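Local atomic coordinates of putative vitamin-B12 independent methionine synthase family protein (Listeria monocytogenes, PDB entry 1YPX), a protein that probably transfers a methyl group from a polyglutamylated methyltetrahydrofolate to homocysteine, making methionine without cobalamin and probably with zinc. Residues 9-14 against 56-61; 133-138 against 174-179; 189-194 against 258-263. All coordinates share one frame; numbering follows the deposited sequence.

Contact 1. Residues 9-14 against 56-61; sequences ADHVGS and VGLKSI
At the first strand of a TIM-barrel-like domain, Asp-10 and His-11 of the loop ahead of helix 19-30 fasten onto Ser-60 and Leu-58, where the chain leaves helix 35-56 and enters strand 60-61. Ser-60 OG donates a hydrogen bond to Asp-10 OD1 over 2.8 Å, coming in from well above the carboxylate plane. Asp-10 OD1 also takes the backbone N of His-11, at 2.8 Å, on its anti lone pair, so two donors grip one oxygen. Phe-7 N and Tyr-183 OH bind OD2, which leaves the carboxylate little freedom to turn. His-11 CG sits between its own N and carbonyl carbon (chi1 64°), which swings the imidazole across to the strand. There His-11 NE2 donates to Ser-60 O at 3.1 Å with an N-H...O angle of 145°; the oxygen lies in the ring plane, at its edge, and the donor stands above the plane of that carbonyl. Leu-58 CD2 packs obliquely against the imidazole, 3.8 Å from His-11 CD2. Leu-58 rests on helix 347-364 and His-11 touches Gln-53 of helix 35-56. Asp-10 also bonds Leu-330 through its backbone, so the loop links strand 60-61 to strand 328-332 at the sheet's other end.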
loop_
_atom_site.group_PDB
_atom_site.type_symbol
_atom_site.label_atom_id
_atom_site.label_comp_id
_atom_site.label_asym_id
_atom_site.label_seq_id
_atom_site.Cartn_x
_atom_site.Cartn_y
_atom_site.Cartn_z
ATOM N N ALA A 9 -6.131 -9.240 -11.065
ATOM C CA ALA A 9 -5.015 -9.952 -10.443
ATOM C C ALA A 9 -4.019 -8.853 -10.106
ATOM O O ALA A 9 -3.294 -8.363 -10.974
ATOM C CB ALA A 9 -4.394 -10.949 -11.401
ATOM N N ASP A 10 -4.010 -8.450 -8.844
ATOM C CA ASP A 10 -3.139 -7.381 -8.389
ATOM C C ASP A 10 -2.434 -7.878 -7.126
ATOM O O ASP A 10 -2.669 -9.006 -6.691
ATOM C CB ASP A 10 -3.996 -6.155 -8.086
ATOM C CG ASP A 10 -3.282 -4.851 -8.363
ATOM O OD1 ASP A 10 -2.081 -4.749 -8.017
ATOM O OD2 ASP A 10 -3.928 -3.929 -8.912
ATOM N N HIS A 11 -1.565 -7.054 -6.544
ATOM C CA HIS A 11 -0.863 -7.445 -5.325
ATOM C C HIS A 11 -0.486 -6.234 -4.489
ATOM O O HIS A 11 -0.276 -5.147 -5.025
ATOM C CB HIS A 11 0.373 -8.288 -5.663
ATOM C CG HIS A 11 1.428 -7.562 -6.439
ATOM N ND1 HIS A 11 2.624 -7.167 -5.878
ATOM C CD2 HIS A 11 1.491 -7.209 -7.745
ATOM C CE1 HIS A 11 3.379 -6.606 -6.806
ATOM N NE2 HIS A 11 2.713 -6.619 -7.950
ATOM N N VAL A 12 -0.413 -6.423 -3.170
ATOM C CA VAL A 12 -0.096 -5.337 -2.244
ATOM C C VAL A 12 1.153 -4.555 -2.638
ATOM O O VAL A 12 1.134 -3.321 -2.646
ATOM C CB VAL A 12 0.045 -5.874 -0.793
ATOM C CG1 VAL A 12 0.550 -4.771 0.148
ATOM C CG2 VAL A 12 -1.305 -6.374 -0.310
ATOM N N GLY A 13 2.234 -5.267 -2.959
ATOM C CA GLY A 13 3.453 -4.586 -3.353
ATOM C C GLY A 13 4.794 -5.113 -2.869
ATOM O O GLY A 13 5.707 -5.284 -3.681
ATOM N N SER A 14 4.960 -5.370 -1.577
ATOM C CA SER A 14 6.269 -5.851 -1.125
ATOM C C SER A 14 6.579 -7.250 -1.637
ATOM O O SER A 14 5.706 -8.107 -1.685
ATOM C CB SER A 14 6.359 -5.860 0.401
ATOM O OG SER A 14 5.673 -6.978 0.932
ATOM N N VAL A 56 5.071 -13.620 -14.418
ATOM C CA VAL A 56 4.012 -14.351 -13.729
ATOM C C VAL A 56 2.669 -13.922 -14.297
ATOM O O VAL A 56 1.695 -14.653 -14.191
ATOM C CB VAL A 56 4.019 -14.143 -12.172
ATOM C CG1 VAL A 56 5.277 -14.754 -11.574
ATOM C CG2 VAL A 56 3.896 -12.664 -11.809
ATOM N N GLY A 57 2.619 -12.740 -14.911
ATOM C CA GLY A 57 1.383 -12.281 -15.517
ATOM C C GLY A 57 0.878 -10.987 -14.943
ATOM O O GLY A 57 -0.040 -10.364 -15.487
ATOM N N LEU A 58 1.475 -10.581 -13.832
ATOM C CA LEU A 58 1.089 -9.350 -13.157
ATOM C C LEU A 58 1.116 -8.150 -14.100
ATOM O O LEU A 58 1.935 -8.077 -15.014
ATOM C CB LEU A 58 2.016 -9.128 -11.963
ATOM C CG LEU A 58 1.583 -9.718 -10.610
ATOM C CD1 LEU A 58 0.671 -10.941 -10.761
ATOM C CD2 LEU A 58 2.838 -10.065 -9.832
ATOM N N LYS A 59 0.186 -7.227 -13.899
ATOM C CA LYS A 59 0.136 -6.039 -14.736
ATOM C C LYS A 59 0.761 -4.888 -13.948
ATOM O O LYS A 59 1.486 -4.054 -14.504
ATOM C CB LYS A 59 -1.309 -5.702 -15.130
ATOM C CG LYS A 59 -1.411 -4.610 -16.193
ATOM C CD LYS A 59 -2.842 -4.387 -16.660
ATOM C CE LYS A 59 -2.897 -3.520 -17.931
ATOM N NZ LYS A 59 -2.411 -4.241 -19.157
ATOM N N SER A 60 0.492 -4.857 -12.646
ATOM C CA SER A 60 1.062 -3.827 -11.796
ATOM C C SER A 60 2.394 -4.374 -11.293
ATOM O O SER A 60 2.473 -5.529 -10.865
ATOM C CB SER A 60 0.135 -3.512 -10.616
ATOM O OG SER A 60 0.198 -4.534 -9.641
ATOM N N ILE A 61 3.436 -3.545 -11.367
ATOM C CA ILE A 61 4.783 -3.930 -10.943
ATOM C C ILE A 61 5.345 -2.951 -9.894
ATOM O O ILE A 61 5.181 -1.732 -10.013
ATOM C CB ILE A 61 5.756 -4.021 -12.198
ATOM C CG1 ILE A 61 5.505 -5.305 -13.014
ATOM C CG2 ILE A 61 7.193 -4.090 -11.754
ATOM C CD1 ILE A 61 4.178 -5.381 -13.794
#

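Contact 2. Residues 133-138 against 174-179; sequences AKQTIP and QAFYDA
Two torsions of Gln-135 set up its meeting with Phe-176: CG stands anti to the backbone N (chi1 170°), and the chain then bends at chi2 (64°), laying its aliphatic part and its amide along one end of the phenyl ring. Gln-135 CG comes to 3.3 Å from Phe-176 CE1, with Gln-135 OE1 3.6 Å from that same ring carbon. The two side chains cross at about a right angle, and the amide plane is turned 40° from the ring, so this is no flat stack. A bond from Gln-135 NE2 back to the backbone oxygen of Thr-136 is doubtful. Ile-137, two residues further along and on the same side of the strand, takes the neighbouring part of the ring: its CG2 is 3.9 Å from Phe-176 CE2 and 4.0 Å from Phe-176 CZ. Isoleucine and phenylalanine slide past each other in opposite directions, and both strand residues meet the ring obliquely.

This is the packing of a beta-alpha-beta crossover. Strand 132-138 leads, by way of shorter elements, to helix 158-178, whose last turn lays Phe-176 back over the strand before the chain returns in strand 183-188, the parallel neighbour. Gln-135 and Ile-137 both touch Leu-184 of that strand, while Phe-75 of helix 73-76 and Phe-116 of helix 116-127 also touch the phenyl.

No hydrogen bond passes between strand and helix here. The joint therefore rests on shape and on burial of largely apolar surface, the glutamine contributing its CG methylene, with the amide carbon and OE1 beside it.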
loop_
_atom_site.group_PDB
_atom_site.type_symbol
_atom_site.label_atom_id
_atom_site.label_comp_id
_atom_site.label_asym_id
_atom_site.label_seq_id
_atom_site.Cartn_x
_atom_site.Cartn_y
_atom_site.Cartn_z
ATOM N N ALA A 133 3.499 0.974 -13.226
ATOM C CA ALA A 133 4.348 1.002 -12.044
ATOM C C ALA A 133 3.511 1.358 -10.822
ATOM O O ALA A 133 2.818 2.368 -10.822
ATOM C CB ALA A 133 5.476 2.023 -12.220
ATOM N N LYS A 134 3.570 0.528 -9.788
ATOM C CA LYS A 134 2.818 0.785 -8.569
ATOM C C LYS A 134 3.781 1.263 -7.474
ATOM O O LYS A 134 4.832 0.659 -7.254
ATOM C CB LYS A 134 2.090 -0.490 -8.130
ATOM C CG LYS A 134 1.242 -0.347 -6.871
ATOM C CD LYS A 134 0.445 -1.621 -6.593
ATOM C CE LYS A 134 -0.357 -1.518 -5.304
ATOM N NZ LYS A 134 -1.219 -2.716 -5.078
ATOM N N GLN A 135 3.435 2.357 -6.808
ATOM C CA GLN A 135 4.270 2.900 -5.741
ATOM C C GLN A 135 3.490 2.842 -4.423
ATOM O O GLN A 135 2.314 3.194 -4.388
ATOM C CB GLN A 135 4.668 4.353 -6.075
ATOM C CG GLN A 135 5.350 5.144 -4.945
ATOM C CD GLN A 135 6.693 4.569 -4.542
ATOM O OE1 GLN A 135 7.676 4.671 -5.269
ATOM N NE2 GLN A 135 6.738 3.967 -3.372
ATOM N N THR A 136 4.129 2.386 -3.352
ATOM C CA THR A 136 3.468 2.294 -2.053
ATOM C C THR A 136 4.162 3.193 -1.029
ATOM O O THR A 136 5.390 3.219 -0.947
ATOM C CB THR A 136 3.511 0.826 -1.475
ATOM O OG1 THR A 136 4.860 0.487 -1.101
ATOM C CG2 THR A 136 3.032 -0.189 -2.509
ATOM N N ILE A 137 3.379 3.935 -0.261
ATOM C CA ILE A 137 3.935 4.773 0.788
ATOM C C ILE A 137 2.975 4.598 1.946
ATOM O O ILE A 137 1.855 4.127 1.753
ATOM C CB ILE A 137 3.995 6.295 0.407
ATOM C CG1 ILE A 137 2.580 6.855 0.239
ATOM C CG2 ILE A 137 4.781 6.489 -0.892
ATOM C CD1 ILE A 137 2.561 8.320 -0.133
ATOM N N PRO A 138 3.415 4.920 3.172
ATOM C CA PRO A 138 2.493 4.771 4.298
ATOM C C PRO A 138 1.430 5.836 4.210
ATOM O O PRO A 138 1.616 6.875 3.568
ATOM C CB PRO A 138 3.384 4.971 5.524
ATOM C CG PRO A 138 4.518 5.802 4.999
ATOM C CD PRO A 138 4.782 5.164 3.655
ATOM N N GLN A 174 1.598 14.901 -5.729
ATOM C CA GLN A 174 1.844 15.664 -6.932
ATOM C C GLN A 174 3.248 15.347 -7.452
ATOM O O GLN A 174 3.448 15.129 -8.657
ATOM C CB GLN A 174 1.700 17.162 -6.637
ATOM C CG GLN A 174 1.476 18.031 -7.866
ATOM C CD GLN A 174 0.261 17.604 -8.673
ATOM O OE1 GLN A 174 -0.855 17.511 -8.144
ATOM N NE2 GLN A 174 0.468 17.340 -9.961
ATOM N N ALA A 175 4.223 15.294 -6.552
ATOM C CA ALA A 175 5.591 14.998 -6.972
ATOM C C ALA A 175 5.680 13.618 -7.615
ATOM O O ALA A 175 6.443 13.436 -8.563
ATOM C CB ALA A 175 6.544 15.093 -5.786
ATOM N N PHE A 176 4.909 12.653 -7.096
ATOM C CA PHE A 176 4.881 11.283 -7.647
ATOM C C PHE A 176 4.180 11.302 -8.996
ATOM O O PHE A 176 4.627 10.671 -9.958
ATOM C CB PHE A 176 4.125 10.312 -6.724
ATOM C CG PHE A 176 5.002 9.629 -5.715
ATOM C CD1 PHE A 176 5.980 8.732 -6.110
ATOM C CD2 PHE A 176 4.866 9.898 -4.367
ATOM C CE1 PHE A 176 6.801 8.111 -5.173
ATOM C CE2 PHE A 176 5.686 9.283 -3.430
ATOM C CZ PHE A 176 6.652 8.394 -3.834
ATOM N N TYR A 177 3.066 12.024 -9.061
ATOM C CA TYR A 177 2.335 12.108 -10.310
ATOM C C TYR A 177 3.267 12.665 -11.372
ATOM O O TYR A 177 3.485 12.038 -12.402
ATOM C CB TYR A 177 1.120 13.016 -10.172
ATOM C CG TYR A 177 0.323 13.096 -11.441
ATOM C CD1 TYR A 177 -0.635 12.138 -11.751
ATOM C CD2 TYR A 177 0.543 14.122 -12.350
ATOM C CE1 TYR A 177 -1.360 12.205 -12.943
ATOM C CE2 TYR A 177 -0.171 14.196 -13.537
ATOM C CZ TYR A 177 -1.119 13.242 -13.829
ATOM O OH TYR A 177 -1.816 13.341 -15.015
ATOM N N ASP A 178 3.832 13.836 -11.101
ATOM C CA ASP A 178 4.742 14.483 -12.043
ATOM C C ASP A 178 5.832 13.527 -12.503
ATOM O O ASP A 178 6.246 13.560 -13.667
ATOM C CB ASP A 178 5.388 15.710 -11.401
ATOM C CG ASP A 178 4.371 16.682 -10.838
ATOM O OD1 ASP A 178 4.781 17.629 -10.133
ATOM O OD2 ASP A 178 3.160 16.510 -11.098
ATOM N N ALA A 179 6.306 12.687 -11.586
ATOM C CA ALA A 179 7.355 11.718 -11.891
ATOM C C ALA A 179 6.815 10.647 -12.822
ATOM O O ALA A 179 7.571 9.832 -13.361
ATOM C CB ALA A 179 7.874 11.088 -10.610
#

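Contact 3. Residues 189-194 against 258-263; sequences TSWSYL and ETLFGK
Trp-191 holds its indole out toward helix 258-261, and Leu-260 lies over one face of it. The two short helices lie in the loops after strands 183-188 and 233-238 of the TIM-barrel-like sheet, and the contact joins those loops. The indole gets there with CG beside the backbone N and anti to the carbonyl carbon (chi1 -53°), while chi2 of 81° stands the ring plane roughly upright on the CA-CB-CG plane, turning one face to Leu-260. Leu-260 CD2 lies over the centre of the indole of Trp-191, 4.3 Å above its plane, with Leu-260 CG at 4.2 Å from Trp-191 CE3. Thr-259 reaches the six-membered ring too: its OG1 comes within 3.8 Å of Trp-191 CZ3, obliquely and without a hydrogen bond. At the other end of the indole, Trp-191 NE1 makes a weak hydrogen bond to Asp-188 OD1. Ser-190 OG bonds the other oxygen, OD2, and so probably helps to position the carboxylate that the indole N-H meets. The short helix 190-193 is itself weakly bonded; Ser-192 OG donates to Thr-189 O at 2.9 Å across its first turn. Thr-189 touches Cys-239, part of a possible vacant metal site. Trp-191 and Leu-260 both rest on Met-236 and Ile-238 of strand 233-238, and Thr-259 reaches Gln-214 of helix 213-224.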
loop_
_atom_site.group_PDB
_atom_site.type_symbol
_atom_site.label_atom_id
_atom_site.label_comp_id
_atom_site.label_asym_id
_atom_site.label_seq_id
_atom_site.Cartn_x
_atom_site.Cartn_y
_atom_site.Cartn_z
ATOM N N THR A 189 -1.863 0.574 8.498
ATOM C CA THR A 189 -2.090 -0.496 9.451
ATOM C C THR A 189 -2.665 0.017 10.768
ATOM O O THR A 189 -2.770 -0.741 11.733
ATOM C CB THR A 189 -0.789 -1.250 9.753
ATOM O OG1 THR A 189 -1.083 -2.399 10.554
ATOM C CG2 THR A 189 0.184 -0.360 10.509
ATOM N N SER A 190 -3.046 1.296 10.794
ATOM C CA SER A 190 -3.587 1.920 12.001
ATOM C C SER A 190 -5.038 1.557 12.307
ATOM O O SER A 190 -5.421 1.457 13.471
ATOM C CB SER A 190 -3.443 3.455 11.932
ATOM O OG SER A 190 -4.343 4.051 11.012
ATOM N N TRP A 191 -5.842 1.353 11.272
ATOM C CA TRP A 191 -7.242 1.013 11.472
ATOM C C TRP A 191 -7.418 -0.344 12.143
ATOM O O TRP A 191 -8.373 -0.545 12.886
ATOM C CB TRP A 191 -7.988 1.024 10.136
ATOM C CG TRP A 191 -7.823 2.303 9.367
ATOM C CD1 TRP A 191 -6.766 2.655 8.591
ATOM C CD2 TRP A 191 -8.745 3.401 9.315
ATOM N NE1 TRP A 191 -6.968 3.904 8.053
ATOM C CE2 TRP A 191 -8.175 4.384 8.479
ATOM C CE3 TRP A 191 -9.997 3.646 9.893
ATOM C CZ2 TRP A 191 -8.814 5.598 8.205
ATOM C CZ3 TRP A 191 -10.630 4.847 9.621
ATOM C CH2 TRP A 191 -10.037 5.810 8.781
ATOM N N SER A 192 -6.506 -1.274 11.888
ATOM C CA SER A 192 -6.610 -2.602 12.489
ATOM C C SER A 192 -6.599 -2.513 14.013
ATOM O O SER A 192 -7.284 -3.279 14.692
ATOM C CB SER A 192 -5.466 -3.509 12.013
ATOM O OG SER A 192 -4.209 -3.103 12.525
ATOM N N TYR A 193 -5.832 -1.568 14.547
ATOM C CA TYR A 193 -5.743 -1.398 15.990
ATOM C C TYR A 193 -7.094 -1.179 16.658
ATOM O O TYR A 193 -7.414 -1.835 17.649
ATOM C CB TYR A 193 -4.811 -0.240 16.333
ATOM C CG TYR A 193 -3.356 -0.556 16.096
ATOM C CD1 TYR A 193 -2.802 -0.472 14.817
ATOM C CD2 TYR A 193 -2.530 -0.943 17.153
ATOM C CE1 TYR A 193 -1.457 -0.761 14.597
ATOM C CE2 TYR A 193 -1.187 -1.236 16.945
ATOM C CZ TYR A 193 -0.656 -1.140 15.665
ATOM O OH TYR A 193 0.679 -1.402 15.463
ATOM N N LEU A 194 -7.882 -0.252 16.126
ATOM C CA LEU A 194 -9.199 0.019 16.688
ATOM C C LEU A 194 -10.257 -0.917 16.102
ATOM O O LEU A 194 -11.350 -0.479 15.735
ATOM C CB LEU A 194 -9.602 1.480 16.443
ATOM C CG LEU A 194 -9.601 2.050 15.019
ATOM C CD1 LEU A 194 -10.383 3.354 14.989
ATOM C CD2 LEU A 194 -8.180 2.278 14.549
ATOM N N GLU A 258 -17.557 1.536 8.106
ATOM C CA GLU A 258 -18.539 2.553 7.734
ATOM C C GLU A 258 -17.865 3.747 7.072
ATOM O O GLU A 258 -18.202 4.118 5.946
ATOM C CB GLU A 258 -19.293 3.020 8.978
ATOM C CG GLU A 258 -19.793 1.882 9.854
ATOM C CD GLU A 258 -20.829 1.005 9.163
ATOM O OE1 GLU A 258 -20.491 0.389 8.125
ATOM O OE2 GLU A 258 -21.976 0.932 9.665
ATOM N N THR A 259 -16.907 4.338 7.782
ATOM C CA THR A 259 -16.172 5.502 7.292
ATOM C C THR A 259 -15.134 5.123 6.232
ATOM O O THR A 259 -14.734 5.955 5.417
ATOM C CB THR A 259 -15.452 6.230 8.457
ATOM O OG1 THR A 259 -14.188 5.603 8.709
ATOM C CG2 THR A 259 -16.296 6.161 9.732
ATOM N N LEU A 260 -14.706 3.862 6.257
ATOM C CA LEU A 260 -13.720 3.358 5.311
ATOM C C LEU A 260 -14.281 3.136 3.910
ATOM O O LEU A 260 -13.700 3.578 2.920
ATOM C CB LEU A 260 -13.106 2.050 5.819
ATOM C CG LEU A 260 -11.679 2.125 6.380
ATOM C CD1 LEU A 260 -11.155 0.728 6.657
ATOM C CD2 LEU A 260 -10.775 2.821 5.380
ATOM N N PHE A 261 -15.408 2.451 3.807
ATOM C CA PHE A 261 -15.967 2.205 2.490
ATOM C C PHE A 261 -17.071 3.189 2.117
ATOM O O PHE A 261 -17.516 3.224 0.971
ATOM C CB PHE A 261 -16.478 0.769 2.408
ATOM C CG PHE A 261 -15.483 -0.249 2.883
ATOM C CD1 PHE A 261 -14.162 -0.207 2.454
ATOM C CD2 PHE A 261 -15.869 -1.253 3.766
ATOM C CE1 PHE A 261 -13.240 -1.149 2.901
ATOM C CE2 PHE A 261 -14.955 -2.202 4.219
ATOM C CZ PHE A 261 -13.639 -2.151 3.786
ATOM N N GLY A 262 -17.503 3.998 3.078
ATOM C CA GLY A 262 -18.550 4.959 2.791
ATOM C C GLY A 262 -18.088 6.403 2.732
ATOM O O GLY A 262 -18.589 7.187 1.926
ATOM N N LYS A 263 -17.121 6.758 3.572
ATOM C CA LYS A 263 -16.622 8.125 3.626
ATOM C C LYS A 263 -15.292 8.388 2.912
ATOM O O LYS A 263 -15.090 9.456 2.331
ATOM C CB LYS A 263 -16.514 8.558 5.091
ATOM C CG LYS A 263 -17.842 8.563 5.841
ATOM C CD LYS A 263 -17.690 9.105 7.265
ATOM C CE LYS A 263 -19.016 9.057 8.036
ATOM N NZ LYS A 263 -18.871 9.423 9.478
#

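Contacts 1 and 2 are wholly buried; contact 3 is buried except at Thr-259, which is partly exposed. Contact 1 is polar, a bonded network at the first strand; contacts 2 and 3 have no hydrogen bond across them, and each turns on one aromatic ring. Contacts 1 and 2 share the parallel sheet and touch: strands 60-61 and 132-138 are neighbours, joined by a probable hydrogen bond from Lys-134 N to Ile-61 O at 2.8 Å, and Lys-134 NZ probably bonds His-11 O as well. Contact 3 stands apart, its centre about 24 Å from that of contact 1. It joins two short helices, whereas contact 2 packs a long helix against a strand.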